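Local coordinates for RILP-like protein 2 (Mus musculus, PDB 4KP3) that takes part in cell shape and neuronal morphogenesis, helping to establish and maintain dendritic spines, and in protein transport, including transport away from primary cilia, at residues Met87-Asp90 with Asn91-Glu95. Residues are numbered along the deposited sequence; the frame is centred on the assembly and turned at random.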
loop_
_atom_site.group_PDB
_atom_site.type_symbol
_atom_site.label_atom_id
_atom_site.label_comp_id
_atom_site.label_asym_id
_atom_site.label_seq_id
_atom_site.Cartn_x
_atom_site.Cartn_y
_atom_site.Cartn_z
ATOM N N MET E 87 -8.816 -24.378 -23.587
ATOM C CA MET E 87 -8.627 -24.812 -24.970
ATOM C C MET E 87 -8.440 -26.319 -25.050
ATOM O O MET E 87 -9.126 -27.009 -25.805
ATOM C CB MET E 87 -7.402 -24.139 -25.581
ATOM C CG MET E 87 -7.581 -22.678 -25.934
ATOM S SD MET E 87 -6.193 -22.095 -26.929
ATOM C CE MET E 87 -4.835 -22.707 -25.943
ATOM N N GLU E 88 -7.496 -26.817 -24.261
ATOM C CA GLU E 88 -7.172 -28.235 -24.228
ATOM C C GLU E 88 -8.414 -29.061 -23.934
ATOM O O GLU E 88 -8.681 -30.062 -24.599
ATOM C CB GLU E 88 -6.135 -28.486 -23.144
ATOM C CG GLU E 88 -4.993 -29.360 -23.566
ATOM C CD GLU E 88 -4.047 -29.624 -22.422
ATOM O OE1 GLU E 88 -3.699 -30.804 -22.206
ATOM O OE2 GLU E 88 -3.661 -28.651 -21.736
ATOM N N ARG E 89 -9.169 -28.621 -22.934
ATOM C CA ARG E 89 -10.393 -29.291 -22.522
ATOM C C ARG E 89 -11.444 -29.262 -23.632
ATOM O O ARG E 89 -12.110 -30.268 -23.880
ATOM C CB ARG E 89 -10.926 -28.650 -21.232
ATOM C CG ARG E 89 -12.026 -29.418 -20.519
ATOM C CD ARG E 89 -13.401 -29.096 -21.087
ATOM N NE ARG E 89 -13.588 -27.661 -21.281
ATOM C CZ ARG E 89 -14.124 -26.851 -20.374
ATOM N NH1 ARG E 89 -14.525 -27.342 -19.209
ATOM N NH2 ARG E 89 -14.259 -25.554 -20.629
ATOM N N ASP E 90 -11.606 -28.116 -24.288
ATOM C CA ASP E 90 -12.564 -28.014 -25.389
ATOM C C ASP E 90 -12.175 -28.952 -26.530
ATOM O O ASP E 90 -13.013 -29.691 -27.051
ATOM C CB ASP E 90 -12.670 -26.576 -25.909
ATOM C CG ASP E 90 -13.232 -25.617 -24.876
ATOM O OD1 ASP E 90 -13.810 -26.087 -23.873
ATOM O OD2 ASP E 90 -13.094 -24.387 -25.071
ATOM N N ASN E 91 -10.899 -28.920 -26.906
ATOM C CA ASN E 91 -10.398 -29.785 -27.967
ATOM C C ASN E 91 -10.543 -31.269 -27.630
ATOM O O ASN E 91 -10.929 -32.072 -28.481
ATOM C CB ASN E 91 -8.943 -29.444 -28.307
ATOM C CG ASN E 91 -8.808 -28.130 -29.068
ATOM O OD1 ASN E 91 -9.635 -27.805 -29.923
ATOM N ND2 ASN E 91 -7.761 -27.372 -28.759
ATOM N N LEU E 92 -10.247 -31.624 -26.384
ATOM C CA LEU E 92 -10.374 -33.006 -25.934
ATOM C C LEU E 92 -11.823 -33.485 -25.968
ATOM O O LEU E 92 -12.093 -34.632 -26.322
ATOM C CB LEU E 92 -9.785 -33.174 -24.533
ATOM C CG LEU E 92 -8.268 -33.359 -24.496
ATOM C CD1 LEU E 92 -7.719 -33.179 -23.085
ATOM C CD2 LEU E 92 -7.897 -34.727 -25.054
ATOM N N LYS E 93 -12.753 -32.604 -25.612
ATOM C CA LYS E 93 -14.172 -32.950 -25.660
ATOM C C LYS E 93 -14.654 -33.200 -27.089
ATOM O O LYS E 93 -15.514 -34.050 -27.322
ATOM C CB LYS E 93 -15.032 -31.886 -24.967
ATOM C CG LYS E 93 -15.435 -32.276 -23.547
ATOM C CD LYS E 93 -16.328 -31.241 -22.881
ATOM C CE LYS E 93 -16.804 -31.742 -21.520
ATOM N NZ LYS E 93 -17.502 -30.693 -20.723
ATOM N N GLN E 94 -14.091 -32.475 -28.048
ATOM C CA GLN E 94 -14.434 -32.709 -29.446
ATOM C C GLN E 94 -13.874 -34.045 -29.928
ATOM O O GLN E 94 -14.546 -34.788 -30.648
ATOM C CB GLN E 94 -13.940 -31.562 -30.329
ATOM C CG GLN E 94 -14.466 -30.208 -29.893
ATOM C CD GLN E 94 -14.412 -29.169 -30.992
ATOM O OE1 GLN E 94 -13.430 -29.073 -31.729
ATOM N NE2 GLN E 94 -15.479 -28.385 -31.113
ATOM N N GLU E 95 -12.647 -34.352 -29.519
ATOM C CA GLU E 95 -12.028 -35.623 -29.883
ATOM C C GLU E 95 -12.795 -36.814 -29.291
ATOM O O GLU E 95 -13.082 -37.780 -29.995
ATOM C CB GLU E 95 -10.555 -35.647 -29.459
ATOM C CG GLU E 95 -9.837 -36.953 -29.767
ATOM C CD GLU E 95 -8.356 -36.898 -29.436
ATOM O OE1 GLU E 95 -7.635 -37.868 -29.756
ATOM O OE2 GLU E 95 -7.913 -35.884 -28.858
#
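Asn-91 N donates to Met-87 O over 2.8 Å in an almost straight bond, one of four successive i to i+4 backbone hydrogen bonds across these turns. Leu-92 N to Glu-88 O, Lys-93 N to Arg-89 O and Gln-94 N to Asp-90 O are the others, with donors somewhat tilted from the carbonyl planes. Arg-89 forms a salt bridge with its sequence neighbour: Arg-89 NE lies 3.0 Å from Asp-90 OD1, reaching the anti side of the carboxylate and 30° out of its plane, while NH2 adds a weak bond to the same oxygen. Bends at chi2 (-85°) and chi3 (-45°) fold the arginine chain round to make this possible. These turns belong to the distal part of helix 55-100 in the RH1 domain, where two copies of the protein pair in a way consistent with a coiled-coil dimer. Glu-88 reaches across to form a salt bridge with Arg-89 of the second subunit, and Leu-92 packs on that same arginine. Within the chain, Arg-89 and Lys-93 run side by side in the same direction, with Arg-89 CD 4.0 Å from Lys-93 CD. Further out, Arg-89 NH1 and Lys-93 NZ are 4.7 Å from each other. A leucine in place of Arg-89 would probably leave the Asp-90 carboxylate without its cationic mate. Beyond the charges, Leu-92 lays CB and CG against Glu-88 O, each at 3.3 Å, and Gln-94 brings CG to 3.2 Å from Asp-90 O.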